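Local coordinates for G-protein interacting protein 1 (Dictyostelium discoideum, PDB 5Z1N) that probably binds heterotrimeric G proteins through their beta-gamma subunits and, in this C-terminal TNFAIP8-like domain, holds a phospholipid in a helical pocket, at residues A34-M37 against E38-L42. Sequence-based numbering, arbitrary orientation.
Sequences ANEM and EKNIL
Asn-40 folds its amide back over the preceding helical turn: with CG beside its own backbone N (chi1 -77°), that carbon lies 3.2 Å from the carbonyl O of Glu-36. OD1 and ND2 sit slightly farther from this oxygen, whose hydrogen bond comes from the backbone N-H of Asn-40 at 2.9 Å. A chi2 near zero (-1°) turns ND2 of Asn-40 to within 3.9 Å of CG of Glu-36. The carboxylate and amide planes stand 66° apart, and the acid itself pairs with Lys-33. ND2 also gives a weak hydrogen bond to Thr-128 OG1. A leucine here would probably lose both that bond and the amide's contact with Glu-36. Successive N-H groups of residues 38 to 41 bond to O of residues 34 to 37, and Ile-41 CG1 rests 3.2 Å from Met-37 O. One water donates to both Asn-35 O and Glu-38 OE1. Salt bridges to Lys-22 and Lys-7 hold the Glu-38 carboxylate, and Lys-22 also bonds Asn-35 OD1. The turn belongs to helix 31-53 of the all-helical TNFAIP8-like domain, packed through Ala-34 and Met-37 against helix 12-28 and through Met-37, Asn-40 and Ile-41 against helix 119-132, with Ile-41 beside the phosphatidylethanolamine in its pocket.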
ATOM      1  N   ALA A  34      -8.624 -10.740   1.868  1.00  7.20           N
ATOM      2  CA  ALA A  34      -8.920  -9.478   1.193  1.00  7.21           C
ATOM      3  C   ALA A  34      -9.769  -8.566   2.069  1.00  9.48           C
ATOM      4  O   ALA A  34      -9.532  -7.351   2.125  1.00 10.29           O
ATOM      5  CB  ALA A  34      -9.621  -9.744  -0.138  1.00  7.65           C
ATOM      6  N   ASN A  35     -10.766  -9.132   2.753  1.00  8.11           N
ATOM      7  CA  ASN A  35     -11.596  -8.340   3.652  1.00  7.98           C
ATOM      8  C   ASN A  35     -10.781  -7.827   4.831  1.00  7.86           C
ATOM      9  O   ASN A  35     -10.899  -6.653   5.218  1.00 11.61           O
ATOM     10  CB  ASN A  35     -12.788  -9.172   4.135  1.00  6.41           C
ATOM     11  CG  ASN A  35     -13.765  -9.502   3.018  1.00 13.49           C
ATOM     12  OD1 ASN A  35     -13.833  -8.800   2.010  1.00 13.48           O
ATOM     13  ND2 ASN A  35     -14.529 -10.573   3.196  1.00 16.12           N
ATOM     14  N   GLU A  36      -9.932  -8.688   5.398  1.00  9.19           N
ATOM     15  CA  GLU A  36      -9.084  -8.268   6.508  1.00 10.24           C
ATOM     16  C   GLU A  36      -8.140  -7.149   6.090  1.00 11.27           C
ATOM     17  O   GLU A  36      -7.969  -6.166   6.819  1.00 10.24           O
ATOM     18  CB  GLU A  36      -8.285  -9.460   7.046  1.00 16.07           C
ATOM     19  CG  GLU A  36      -7.369  -9.105   8.217  1.00 14.75           C
ATOM     20  CD  GLU A  36      -6.208 -10.071   8.380  1.00 27.18           C
ATOM     21  OE1 GLU A  36      -5.958 -10.877   7.460  1.00 20.89           O
ATOM     22  OE2 GLU A  36      -5.541 -10.021   9.434  1.00 33.81           O
ATOM     23  N   MET A  37      -7.515  -7.282   4.920  1.00 10.68           N
ATOM     24  CA  MET A  37      -6.574  -6.267   4.465  1.00 10.24           C
ATOM     25  C   MET A  37      -7.283  -4.959   4.141  1.00  8.46           C
ATOM     26  O   MET A  37      -6.742  -3.882   4.403  1.00  8.83           O
ATOM     27  CB  MET A  37      -5.794  -6.778   3.255  1.00 13.34           C
ATOM     28  CG  MET A  37      -4.798  -7.879   3.597  1.00  8.88           C
ATOM     29  SD  MET A  37      -3.423  -7.270   4.586  1.00 12.81           S
ATOM     30  CE  MET A  37      -3.203  -8.611   5.750  1.00 14.88           C
ATOM     31  N   GLU A  38      -8.490  -5.026   3.571  1.00  9.26           N
ATOM     32  CA  GLU A  38      -9.243  -3.802   3.312  1.00  8.33           C
ATOM     33  C   GLU A  38      -9.558  -3.076   4.614  1.00 12.55           C
ATOM     34  O   GLU A  38      -9.328  -1.862   4.741  1.00 11.84           O
ATOM     35  CB  GLU A  38     -10.531  -4.119   2.546  1.00  7.08           C
ATOM     36  CG  GLU A  38     -11.419  -2.904   2.297  1.00 12.81           C
ATOM     37  CD  GLU A  38     -12.816  -3.273   1.816  1.00 15.57           C
ATOM     38  OE1 GLU A  38     -13.350  -4.314   2.253  1.00 14.97           O
ATOM     39  OE2 GLU A  38     -13.380  -2.521   0.993  1.00 14.75           O
ATOM     40  N   LYS A  39     -10.074  -3.816   5.603  1.00 10.38           N
ATOM     41  CA  LYS A  39     -10.342  -3.217   6.906  1.00 13.35           C
ATOM     42  C   LYS A  39      -9.074  -2.636   7.520  1.00  9.96           C
ATOM     43  O   LYS A  39      -9.098  -1.538   8.085  1.00 12.98           O
ATOM     44  CB  LYS A  39     -10.960  -4.253   7.844  1.00 13.86           C
ATOM     45  CG  LYS A  39     -11.344  -3.703   9.208  1.00 23.47           C
ATOM     46  CD  LYS A  39     -12.105  -4.727  10.037  1.00 48.18           C
ATOM     47  CE  LYS A  39     -11.159  -5.659  10.777  1.00 56.29           C
ATOM     48  NZ  LYS A  39     -11.755  -6.152  12.053  1.00 53.04           N
ATOM     49  N   ASN A  40      -7.957  -3.360   7.419  1.00  8.95           N
ATOM     50  CA  ASN A  40      -6.712  -2.908   8.037  1.00 10.75           C
ATOM     51  C   ASN A  40      -6.206  -1.628   7.385  1.00 10.00           C
ATOM     52  O   ASN A  40      -5.797  -0.684   8.075  1.00 15.43           O
ATOM     53  CB  ASN A  40      -5.654  -4.006   7.943  1.00 11.22           C
ATOM     54  CG  ASN A  40      -5.870  -5.117   8.949  1.00 17.41           C
ATOM     55  OD1 ASN A  40      -6.807  -5.079   9.747  1.00 18.21           O
ATOM     56  ND2 ASN A  40      -4.999  -6.121   8.913  1.00 20.91           N
ATOM     57  N   ILE A  41      -6.218  -1.584   6.051  1.00 11.12           N
ATOM     58  CA  ILE A  41      -5.783  -0.390   5.331  1.00 14.06           C
ATOM     59  C   ILE A  41      -6.636   0.804   5.737  1.00 14.06           C
ATOM     60  O   ILE A  41      -6.117   1.883   6.057  1.00 12.18           O
ATOM     61  CB  ILE A  41      -5.839  -0.635   3.811  1.00  7.82           C
ATOM     62  CG1 ILE A  41      -4.773  -1.642   3.385  1.00 12.13           C
ATOM     63  CG2 ILE A  41      -5.653   0.664   3.047  1.00 15.07           C
ATOM     64  CD1 ILE A  41      -4.858  -2.018   1.927  1.00 13.73           C
ATOM     65  N   LEU A  42      -7.960   0.618   5.751  1.00 13.49           N
ATOM     66  CA  LEU A  42      -8.846   1.700   6.170  1.00 18.83           C
ATOM     67  C   LEU A  42      -8.540   2.155   7.593  1.00 12.29           C
ATOM     68  O   LEU A  42      -8.484   3.355   7.865  1.00 13.43           O
ATOM     69  CB  LEU A  42     -10.303   1.257   6.054  1.00  9.98           C
ATOM     70  CG  LEU A  42     -10.818   1.104   4.623  1.00 15.22           C
ATOM     71  CD1 LEU A  42     -12.146   0.366   4.619  1.00 13.77           C
ATOM     72  CD2 LEU A  42     -10.946   2.468   3.967  1.00 16.20           C
TER
HETATM   73  O   HOH W   1     -13.541  -5.654   4.393  1.00 18.02           O